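Local coordinates for protein superoxide dismutase [Fe] (Sulfolobus acidocaldarius, PDB 1B06) that catalyses the dismutation of superoxide radicals to hydrogen peroxide and dioxygen, using one iron ion per subunit, at residues 82-90 / 165-174; 119-130 / 184-192. All blocks are in the same frame, centred on the assembly; numbering follows the deposited sequence.

In the fold
Contact 1 lies at the centre of the chain, where helix 67-89 of the alpha-hairpin domain meets strand 165-170 of the C-terminal domain and both supply iron ligands. Contact 2 lies farther out, about 14 Å away centre to centre, and is internal to the C-terminal domain: helices 116-129 and 184-191 pair there. The touching residues of contact 1 are all buried, with metal bonds and aliphatic packing as their chemistry; contact 2 is partly open, mixing tryptophan packing with an arginine clamp and waters. The two meet directly: Y187 OH, on helix 184-191, is probably hydrogen-bonded to D170 O and Y87 OH, and V169 packs on W191.

Contact 1: residues 82-90 / 165-174; sequences KLHAIYWNN and VILIVDEFEH. With FE (Fe (III) ion), chain G.
H84 and D170 meet at the iron(III) ion, bound by H84 NE2 at 2.2 Å and by D170 OD2 at 1.9 Å. Their ring and carboxylate planes stand 83° apart. H174 NE2 binds from the end of segment 165-174, its ring set rim to rim with that of H84; water 2 and H33 complete the five ligands of the site characteristic of iron/manganese superoxide dismutases. H84 ND1 is hydrogen-bonded to G80 O, and H174 ND1 to E173 of the second subunit. Beside the metal, the CB of D170 is a knob seated on one face of the Y87 ring, a CH-pi contact 3.9 Å from the ring centroid, while the I168 carbonyl oxygen lies at the ring's edge. With CG anti to the backbone N (chi1 -171°), D170 carries its carboxylate past the tyrosine to the iron. F172 N donates to D170 OD1 at 3.0 Å from above the carboxylate plane, an Asx turn that holds the non-ligating oxygen. Farther from the iron, I168 is the main bump, filling the hollow between L83, I86, Y87 and N90. Of its branches, CD1 reaches CD2 of L83 at 4.0 Å, whereas CG2 presses on CG2 of I86 at 3.9 Å. I86 CD1 rests on CB of V165. Where the helix ends, water 1 donates to I168 O (2.8 Å) and more weakly to N90 O, bridging the two backbones. The helix crosses the strand steeply, at -111°. On the other face of the strand, V169 and L167 touch helices 116-129 and 184-191, and a classic beta bulge sets I166 and L167 against L138. Helix 67-89 lies over one face of the three-stranded antiparallel sheet, across its outer strand 165-170 and W135 of the central strand 134-140.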
loop_
_atom_site.group_PDB
_atom_site.type_symbol
_atom_site.label_atom_id
_atom_site.label_comp_id
_atom_site.label_asym_id
_atom_site.label_seq_id
_atom_site.Cartn_x
_atom_site.Cartn_y
_atom_site.Cartn_z
ATOM N N LYS A 82 4.124 -17.344 -7.985
ATOM C CA LYS A 82 4.835 -17.032 -9.217
ATOM C C LYS A 82 6.234 -16.469 -9.010
ATOM O O LYS A 82 7.168 -16.849 -9.715
ATOM C CB LYS A 82 4.006 -16.063 -10.059
ATOM C CG LYS A 82 2.637 -16.619 -10.454
ATOM C CD LYS A 82 1.988 -15.801 -11.562
ATOM C CE LYS A 82 0.794 -16.537 -12.160
ATOM N NZ LYS A 82 1.181 -17.393 -13.328
ATOM N N LEU A 83 6.384 -15.569 -8.046
ATOM C CA LEU A 83 7.683 -14.963 -7.787
ATOM C C LEU A 83 8.683 -15.963 -7.216
ATOM O O LEU A 83 9.873 -15.904 -7.529
ATOM C CB LEU A 83 7.533 -13.775 -6.838
ATOM C CG LEU A 83 6.807 -12.550 -7.407
ATOM C CD1 LEU A 83 6.878 -11.424 -6.394
ATOM C CD2 LEU A 83 7.434 -12.119 -8.727
ATOM N N HIS A 84 8.209 -16.879 -6.379
ATOM C CA HIS A 84 9.096 -17.880 -5.804
ATOM C C HIS A 84 9.525 -18.862 -6.888
ATOM O O HIS A 84 10.654 -19.348 -6.887
ATOM C CB HIS A 84 8.398 -18.621 -4.663
ATOM C CG HIS A 84 8.504 -17.916 -3.351
ATOM N ND1 HIS A 84 7.597 -16.963 -2.946
ATOM C CD2 HIS A 84 9.450 -17.970 -2.386
ATOM C CE1 HIS A 84 7.982 -16.455 -1.790
ATOM N NE2 HIS A 84 9.105 -17.050 -1.428
ATOM N N ALA A 85 8.620 -19.136 -7.821
ATOM C CA ALA A 85 8.905 -20.047 -8.917
ATOM C C ALA A 85 10.042 -19.498 -9.775
ATOM O O ALA A 85 10.892 -20.249 -10.248
ATOM C CB ALA A 85 7.661 -20.249 -9.760
ATOM N N ILE A 86 10.059 -18.188 -9.982
ATOM C CA ILE A 86 11.123 -17.576 -10.771
ATOM C C ILE A 86 12.422 -17.585 -9.960
ATOM O O ILE A 86 13.495 -17.899 -10.477
ATOM C CB ILE A 86 10.784 -16.116 -11.130
ATOM C CG1 ILE A 86 9.565 -16.075 -12.051
ATOM C CG2 ILE A 86 11.972 -15.458 -11.813
ATOM C CD1 ILE A 86 8.883 -14.720 -12.103
ATOM N N TYR A 87 12.299 -17.237 -8.683
ATOM C CA TYR A 87 13.419 -17.170 -7.749
ATOM C C TYR A 87 14.266 -18.447 -7.725
ATOM O O TYR A 87 15.493 -18.382 -7.837
ATOM C CB TYR A 87 12.869 -16.864 -6.354
ATOM C CG TYR A 87 13.888 -16.735 -5.242
ATOM C CD1 TYR A 87 14.957 -15.844 -5.338
ATOM C CD2 TYR A 87 13.744 -17.465 -4.065
ATOM C CE1 TYR A 87 15.864 -15.683 -4.272
ATOM C CE2 TYR A 87 14.635 -17.315 -3.000
ATOM C CZ TYR A 87 15.690 -16.424 -3.106
ATOM O OH TYR A 87 16.557 -16.279 -2.045
ATOM N N TRP A 88 13.617 -19.604 -7.593
ATOM C CA TRP A 88 14.336 -20.877 -7.555
ATOM C C TRP A 88 15.129 -21.109 -8.836
ATOM O O TRP A 88 16.268 -21.561 -8.793
ATOM C CB TRP A 88 13.378 -22.055 -7.359
ATOM C CG TRP A 88 12.465 -21.953 -6.167
ATOM C CD1 TRP A 88 11.128 -22.214 -6.146
ATOM C CD2 TRP A 88 12.822 -21.578 -4.829
ATOM N NE1 TRP A 88 10.625 -22.026 -4.882
ATOM C CE2 TRP A 88 11.641 -21.636 -4.052
ATOM C CE3 TRP A 88 14.020 -21.199 -4.209
ATOM C CZ2 TRP A 88 11.623 -21.328 -2.684
ATOM C CZ3 TRP A 88 14.001 -20.893 -2.845
ATOM C CH2 TRP A 88 12.808 -20.961 -2.101
ATOM N N ASN A 89 14.521 -20.797 -9.974
ATOM C CA ASN A 89 15.167 -20.986 -11.265
ATOM C C ASN A 89 16.199 -19.911 -11.575
ATOM O O ASN A 89 17.080 -20.110 -12.415
ATOM C CB ASN A 89 14.118 -21.008 -12.373
ATOM C CG ASN A 89 13.332 -22.296 -12.396
ATOM O OD1 ASN A 89 13.902 -23.375 -12.496
ATOM N ND2 ASN A 89 12.016 -22.191 -12.302
ATOM N N ASN A 90 16.086 -18.778 -10.893
ATOM C CA ASN A 90 16.995 -17.658 -11.105
ATOM C C ASN A 90 18.290 -17.815 -10.314
ATOM O O ASN A 90 19.142 -16.928 -10.325
ATOM C CB ASN A 90 16.298 -16.353 -10.715
ATOM C CG ASN A 90 16.797 -15.156 -11.511
ATOM O OD1 ASN A 90 16.860 -15.183 -12.745
ATOM N ND2 ASN A 90 17.150 -14.092 -10.802
ATOM N N VAL A 165 10.103 -10.559 -15.675
ATOM C CA VAL A 165 11.152 -10.502 -14.673
ATOM C C VAL A 165 12.402 -11.170 -15.241
ATOM O O VAL A 165 12.333 -12.287 -15.741
ATOM C CB VAL A 165 10.711 -11.241 -13.399
ATOM C CG1 VAL A 165 11.842 -11.266 -12.390
ATOM C CG2 VAL A 165 9.479 -10.565 -12.814
ATOM N N ILE A 166 13.537 -10.482 -15.169
ATOM C CA ILE A 166 14.800 -11.020 -15.680
ATOM C C ILE A 166 15.699 -11.499 -14.535
ATOM O O ILE A 166 16.349 -12.543 -14.634
ATOM C CB ILE A 166 15.578 -9.956 -16.496
ATOM C CG1 ILE A 166 14.754 -9.502 -17.701
ATOM C CG2 ILE A 166 16.912 -10.523 -16.962
ATOM C CD1 ILE A 166 14.366 -10.633 -18.642
ATOM N N LEU A 167 15.728 -10.719 -13.454
ATOM C CA LEU A 167 16.537 -11.015 -12.273
ATOM C C LEU A 167 15.706 -10.704 -11.031
ATOM O O LEU A 167 14.938 -9.745 -11.021
ATOM C CB LEU A 167 17.808 -10.156 -12.285
ATOM C CG LEU A 167 18.874 -10.422 -11.214
ATOM C CD1 LEU A 167 19.502 -11.786 -11.433
ATOM C CD2 LEU A 167 19.940 -9.333 -11.274
ATOM N N ILE A 168 15.857 -11.500 -9.978
ATOM C CA ILE A 168 15.068 -11.269 -8.776
ATOM C C ILE A 168 15.688 -11.788 -7.482
ATOM O O ILE A 168 16.319 -12.844 -7.462
ATOM C CB ILE A 168 13.675 -11.912 -8.931
ATOM C CG1 ILE A 168 12.794 -11.569 -7.728
ATOM C CG2 ILE A 168 13.820 -13.417 -9.084
ATOM C CD1 ILE A 168 11.315 -11.719 -8.004
ATOM N N VAL A 169 15.496 -11.036 -6.402
ATOM C CA VAL A 169 16.000 -11.419 -5.085
ATOM C C VAL A 169 14.884 -11.309 -4.069
ATOM O O VAL A 169 14.237 -10.264 -3.966
ATOM C CB VAL A 169 17.107 -10.492 -4.555
ATOM C CG1 VAL A 169 18.112 -11.309 -3.785
ATOM C CG2 VAL A 169 17.744 -9.722 -5.673
ATOM N N ASP A 170 14.674 -12.376 -3.310
ATOM C CA ASP A 170 13.650 -12.397 -2.274
ATOM C C ASP A 170 14.231 -11.673 -1.073
ATOM O O ASP A 170 15.341 -11.990 -0.640
ATOM C CB ASP A 170 13.313 -13.842 -1.894
ATOM C CG ASP A 170 12.103 -13.948 -0.981
ATOM O OD1 ASP A 170 11.604 -12.913 -0.478
ATOM O OD2 ASP A 170 11.646 -15.088 -0.763
ATOM N N GLU A 171 13.494 -10.706 -0.534
ATOM C CA GLU A 171 13.979 -9.959 0.618
ATOM C C GLU A 171 13.065 -10.046 1.831
ATOM O O GLU A 171 13.148 -9.223 2.745
ATOM C CB GLU A 171 14.230 -8.499 0.237
ATOM C CG GLU A 171 15.566 -8.286 -0.477
ATOM C CD GLU A 171 15.889 -6.820 -0.679
ATOM O OE1 GLU A 171 16.376 -6.169 0.274
ATOM O OE2 GLU A 171 15.653 -6.315 -1.794
ATOM N N PHE A 172 12.181 -11.036 1.832
ATOM C CA PHE A 172 11.313 -11.260 2.982
ATOM C C PHE A 172 12.309 -11.792 4.009
ATOM O O PHE A 172 13.254 -12.489 3.646
ATOM C CB PHE A 172 10.279 -12.341 2.672
ATOM C CG PHE A 172 8.943 -11.804 2.248
ATOM C CD1 PHE A 172 8.813 -11.084 1.060
ATOM C CD2 PHE A 172 7.810 -12.026 3.030
ATOM C CE1 PHE A 172 7.566 -10.589 0.655
ATOM C CE2 PHE A 172 6.560 -11.538 2.638
ATOM C CZ PHE A 172 6.437 -10.818 1.446
ATOM N N GLU A 173 12.111 -11.479 5.282
ATOM C CA GLU A 173 13.045 -11.939 6.307
ATOM C C GLU A 173 13.252 -13.456 6.345
ATOM O O GLU A 173 14.337 -13.918 6.698
ATOM C CB GLU A 173 12.596 -11.439 7.679
ATOM C CG GLU A 173 12.740 -9.943 7.827
ATOM C CD GLU A 173 12.143 -9.420 9.104
ATOM O OE1 GLU A 173 11.044 -9.876 9.489
ATOM O OE2 GLU A 173 12.773 -8.543 9.728
ATOM N N HIS A 174 12.228 -14.228 5.976
ATOM C CA HIS A 174 12.338 -15.686 5.984
ATOM C C HIS A 174 13.355 -16.208 4.965
ATOM O O HIS A 174 13.768 -17.368 5.013
ATOM C CB HIS A 174 10.968 -16.325 5.728
ATOM C CG HIS A 174 10.448 -16.134 4.334
ATOM N ND1 HIS A 174 9.238 -15.529 4.070
ATOM C CD2 HIS A 174 10.946 -16.513 3.133
ATOM C CE1 HIS A 174 9.013 -15.543 2.769
ATOM N NE2 HIS A 174 10.035 -16.135 2.177
HETATM FE FE FE G . 10.271 -15.995 0.102
HETATM O O HOH W 1 18.055 -14.938 -8.156
HETATM O O HOH W 2 9.076 -14.313 -0.143
#

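Contact 2: residues 119-130 / 184-192; sequences FKQVFSESANSL and RGDYLNAWW
Helices 119-129 and 184-191 run roughly antiparallel, their axes 10.4 Å apart at closest and their directions 146° apart, forming a helix pair within the C-terminal domain of the iron/manganese superoxide dismutase fold. The backbones come nearest at N128 and G185, and the gap widens toward K120 and W192. At that wider end the indole of W192 is wedged between two layers: W191 CZ3 lies over one face, and on the opposite face K120 CG makes a CH-pi contact, 3.6 Å from the centroid of the six-membered ring. W192 CG lies anti to the carbonyl carbon (chi1 -73°), which swings the indole across to helix 116-129. The edge is fixed by a hydrogen bond from W192 NE1 to S124 OG (3.2 Å), close to the indole plane; the same hydroxyl donates to K120 O, one turn back. F123 completes an aromatic cluster, CD1 against W192 CZ2 at 3.8 Å and CE1 against W191, whose ring is nearly parallel but slid aside. Midway, L188 CD1 touches both CB of A127, at 3.9 Å, and OD1 of N128, at 3.4 Å. R184 closes the narrow end, its NE in a salt bridge with E171. Its terminal nitrogens converge on one acceptor, L130 O, with NH2 at 3.0 Å from above the carbonyl plane and NH1 at 3.1 Å within it, on a lone pair.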
loop_
_atom_site.group_PDB
_atom_site.type_symbol
_atom_site.label_atom_id
_atom_site.label_comp_id
_atom_site.label_asym_id
_atom_site.label_seq_id
_atom_site.Cartn_x
_atom_site.Cartn_y
_atom_site.Cartn_z
ATOM N N PHE A 119 26.377 -1.743 -12.332
ATOM C CA PHE A 119 25.047 -2.328 -12.225
ATOM C C PHE A 119 24.895 -3.003 -10.869
ATOM O O PHE A 119 23.898 -2.799 -10.170
ATOM C CB PHE A 119 24.810 -3.362 -13.331
ATOM C CG PHE A 119 23.577 -4.195 -13.115
ATOM C CD1 PHE A 119 22.315 -3.677 -13.390
ATOM C CD2 PHE A 119 23.673 -5.480 -12.592
ATOM C CE1 PHE A 119 21.167 -4.425 -13.143
ATOM C CE2 PHE A 119 22.527 -6.237 -12.340
ATOM C CZ PHE A 119 21.273 -5.706 -12.617
ATOM N N LYS A 120 25.891 -3.805 -10.503
ATOM C CA LYS A 120 25.891 -4.515 -9.228
ATOM C C LYS A 120 25.760 -3.537 -8.067
ATOM O O LYS A 120 25.040 -3.788 -7.101
ATOM C CB LYS A 120 27.181 -5.308 -9.084
ATOM C CG LYS A 120 27.036 -6.594 -8.327
ATOM C CD LYS A 120 27.854 -7.683 -8.981
ATOM C CE LYS A 120 28.757 -8.351 -7.975
ATOM N NZ LYS A 120 30.140 -8.477 -8.490
ATOM N N GLN A 121 26.466 -2.415 -8.165
ATOM C CA GLN A 121 26.427 -1.391 -7.131
ATOM C C GLN A 121 25.045 -0.763 -7.026
ATOM O O GLN A 121 24.508 -0.608 -5.930
ATOM C CB GLN A 121 27.441 -0.286 -7.438
ATOM C CG GLN A 121 28.853 -0.596 -7.002
ATOM C CD GLN A 121 29.871 0.321 -7.653
ATOM O OE1 GLN A 121 29.567 1.464 -7.992
ATOM N NE2 GLN A 121 31.088 -0.179 -7.833
ATOM N N VAL A 122 24.477 -0.390 -8.171
ATOM C CA VAL A 122 23.164 0.242 -8.203
ATOM C C VAL A 122 22.057 -0.724 -7.790
ATOM O O VAL A 122 21.142 -0.347 -7.051
ATOM C CB VAL A 122 22.845 0.805 -9.599
ATOM C CG1 VAL A 122 21.486 1.490 -9.585
ATOM C CG2 VAL A 122 23.920 1.793 -10.012
ATOM N N PHE A 123 22.140 -1.966 -8.259
ATOM C CA PHE A 123 21.139 -2.963 -7.905
ATOM C C PHE A 123 21.176 -3.242 -6.402
ATOM O O PHE A 123 20.133 -3.380 -5.756
ATOM C CB PHE A 123 21.371 -4.264 -8.675
ATOM C CG PHE A 123 20.247 -5.255 -8.537
ATOM C CD1 PHE A 123 20.187 -6.113 -7.442
ATOM C CD2 PHE A 123 19.235 -5.318 -9.492
ATOM C CE1 PHE A 123 19.134 -7.018 -7.300
ATOM C CE2 PHE A 123 18.177 -6.221 -9.361
ATOM C CZ PHE A 123 18.127 -7.072 -8.263
ATOM N N SER A 124 22.378 -3.323 -5.845
ATOM C CA SER A 124 22.527 -3.581 -4.419
ATOM C C SER A 124 22.022 -2.394 -3.599
ATOM O O SER A 124 21.391 -2.574 -2.552
ATOM C CB SER A 124 23.995 -3.865 -4.085
ATOM O OG SER A 124 24.392 -5.132 -4.584
ATOM N N GLU A 125 22.301 -1.182 -4.074
ATOM C CA GLU A 125 21.863 0.024 -3.378
ATOM C C GLU A 125 20.335 0.069 -3.326
ATOM O O GLU A 125 19.747 0.438 -2.310
ATOM C CB GLU A 125 22.395 1.275 -4.085
ATOM C CG GLU A 125 22.272 2.538 -3.247
ATOM C CD GLU A 125 22.750 3.782 -3.972
ATOM O OE1 GLU A 125 23.532 3.648 -4.937
ATOM O OE2 GLU A 125 22.345 4.895 -3.577
ATOM N N SER A 126 19.701 -0.304 -4.434
ATOM C CA SER A 126 18.246 -0.332 -4.519
ATOM C C SER A 126 17.667 -1.402 -3.590
ATOM O O SER A 126 16.690 -1.157 -2.879
ATOM C CB SER A 126 17.816 -0.621 -5.955
ATOM O OG SER A 126 18.362 0.333 -6.844
ATOM N N ALA A 127 18.271 -2.587 -3.607
ATOM C CA ALA A 127 17.836 -3.703 -2.766
ATOM C C ALA A 127 17.911 -3.362 -1.285
ATOM O O ALA A 127 17.050 -3.755 -0.498
ATOM C CB ALA A 127 18.695 -4.934 -3.048
ATOM N N ASN A 128 18.952 -2.635 -0.901
ATOM C CA ASN A 128 19.127 -2.258 0.491
ATOM C C ASN A 128 18.218 -1.116 0.923
ATOM O O ASN A 128 18.061 -0.871 2.120
ATOM C CB ASN A 128 20.584 -1.879 0.745
ATOM C CG ASN A 128 21.452 -3.085 0.984
ATOM O OD1 ASN A 128 21.258 -3.817 1.953
ATOM N ND2 ASN A 128 22.413 -3.308 0.099
ATOM N N SER A 129 17.615 -0.422 -0.042
ATOM C CA SER A 129 16.726 0.700 0.267
ATOM C C SER A 129 15.283 0.261 0.509
ATOM O O SER A 129 14.466 1.041 0.997
ATOM C CB SER A 129 16.764 1.737 -0.859
ATOM O OG SER A 129 15.996 1.315 -1.970
ATOM N N LEU A 130 14.979 -0.988 0.170
ATOM C CA LEU A 130 13.641 -1.537 0.350
ATOM C C LEU A 130 13.189 -1.465 1.815
ATOM O O LEU A 130 13.823 -2.034 2.700
ATOM C CB LEU A 130 13.611 -2.987 -0.141
ATOM C CG LEU A 130 12.395 -3.836 0.239
ATOM C CD1 LEU A 130 11.186 -3.377 -0.546
ATOM C CD2 LEU A 130 12.679 -5.299 -0.040
ATOM N N ARG A 184 20.685 -8.243 6.483
ATOM C CA ARG A 184 20.185 -8.332 5.121
ATOM C C ARG A 184 21.256 -8.014 4.073
ATOM O O ARG A 184 21.314 -8.649 3.015
ATOM C CB ARG A 184 18.999 -7.383 4.975
ATOM C CG ARG A 184 18.091 -7.673 3.801
ATOM C CD ARG A 184 17.647 -6.373 3.181
ATOM N NE ARG A 184 16.210 -6.175 3.283
ATOM C CZ ARG A 184 15.615 -4.989 3.237
ATOM N NH1 ARG A 184 16.334 -3.883 3.094
ATOM N NH2 ARG A 184 14.296 -4.912 3.314
ATOM N N GLY A 185 22.100 -7.028 4.370
ATOM C CA GLY A 185 23.156 -6.640 3.448
ATOM C C GLY A 185 24.136 -7.765 3.178
ATOM O O GLY A 185 24.599 -7.926 2.053
ATOM N N ASP A 186 24.455 -8.540 4.215
ATOM C CA ASP A 186 25.368 -9.671 4.091
ATOM C C ASP A 186 24.750 -10.730 3.188
ATOM O O ASP A 186 25.447 -11.355 2.394
ATOM C CB ASP A 186 25.641 -10.286 5.467
ATOM C CG ASP A 186 26.488 -9.393 6.345
ATOM O OD1 ASP A 186 26.558 -8.175 6.073
ATOM O OD2 ASP A 186 27.085 -9.915 7.307
ATOM N N TYR A 187 23.441 -10.930 3.323
ATOM C CA TYR A 187 22.721 -11.914 2.519
ATOM C C TYR A 187 22.755 -11.512 1.049
ATOM O O TYR A 187 22.988 -12.348 0.174
ATOM C CB TYR A 187 21.270 -12.027 3.014
ATOM C CG TYR A 187 20.267 -12.519 1.989
ATOM C CD1 TYR A 187 20.318 -13.825 1.497
ATOM C CD2 TYR A 187 19.248 -11.683 1.527
ATOM C CE1 TYR A 187 19.373 -14.289 0.567
ATOM C CE2 TYR A 187 18.298 -12.135 0.599
ATOM C CZ TYR A 187 18.366 -13.436 0.124
ATOM O OH TYR A 187 17.433 -13.876 -0.793
ATOM N N LEU A 188 22.537 -10.228 0.779
ATOM C CA LEU A 188 22.544 -9.736 -0.596
ATOM C C LEU A 188 23.908 -9.927 -1.261
ATOM O O LEU A 188 23.988 -10.233 -2.449
ATOM C CB LEU A 188 22.141 -8.260 -0.637
ATOM C CG LEU A 188 20.675 -7.984 -0.287
ATOM C CD1 LEU A 188 20.478 -6.492 -0.003
ATOM C CD2 LEU A 188 19.781 -8.455 -1.434
ATOM N N ASN A 189 24.979 -9.746 -0.496
ATOM C CA ASN A 189 26.320 -9.930 -1.031
ATOM C C ASN A 189 26.560 -11.403 -1.354
ATOM O O ASN A 189 27.213 -11.733 -2.341
ATOM C CB ASN A 189 27.360 -9.450 -0.024
ATOM C CG ASN A 189 27.658 -7.979 -0.167
ATOM O OD1 ASN A 189 27.488 -7.409 -1.244
ATOM N ND2 ASN A 189 28.101 -7.350 0.918
ATOM N N ALA A 190 26.026 -12.291 -0.522
ATOM C CA ALA A 190 26.186 -13.727 -0.743
ATOM C C ALA A 190 25.388 -14.197 -1.955
ATOM O O ALA A 190 25.865 -15.016 -2.745
ATOM C CB ALA A 190 25.736 -14.500 0.488
ATOM N N TRP A 191 24.170 -13.671 -2.088
ATOM C CA TRP A 191 23.268 -14.028 -3.178
ATOM C C TRP A 191 23.899 -13.907 -4.571
ATOM O O TRP A 191 23.620 -14.721 -5.449
ATOM C CB TRP A 191 21.993 -13.175 -3.085
ATOM C CG TRP A 191 21.119 -13.226 -4.312
ATOM C CD1 TRP A 191 20.327 -14.265 -4.719
ATOM C CD2 TRP A 191 20.990 -12.209 -5.315
ATOM N NE1 TRP A 191 19.719 -13.957 -5.916
ATOM C CE2 TRP A 191 20.109 -12.702 -6.302
ATOM C CE3 TRP A 191 21.538 -10.929 -5.475
ATOM C CZ2 TRP A 191 19.763 -11.960 -7.435
ATOM C CZ3 TRP A 191 21.194 -10.190 -6.605
ATOM C CH2 TRP A 191 20.314 -10.710 -7.569
ATOM N N TRP A 192 24.749 -12.904 -4.773
ATOM C CA TRP A 192 25.398 -12.715 -6.070
ATOM C C TRP A 192 26.184 -13.955 -6.511
ATOM O O TRP A 192 26.390 -14.177 -7.707
ATOM C CB TRP A 192 26.348 -11.508 -6.033
ATOM C CG TRP A 192 25.654 -10.167 -6.014
ATOM C CD1 TRP A 192 25.596 -9.294 -4.968
ATOM C CD2 TRP A 192 24.934 -9.549 -7.092
ATOM N NE1 TRP A 192 24.885 -8.174 -5.323
ATOM C CE2 TRP A 192 24.466 -8.304 -6.621
ATOM C CE3 TRP A 192 24.637 -9.927 -8.410
ATOM C CZ2 TRP A 192 23.717 -7.430 -7.421
ATOM C CZ3 TRP A 192 23.892 -9.056 -9.205
ATOM C CH2 TRP A 192 23.442 -7.823 -8.705
HETATM O O HOH W 3 19.610 -3.862 3.853
HETATM O O HOH W 4 24.883 -5.547 0.505
#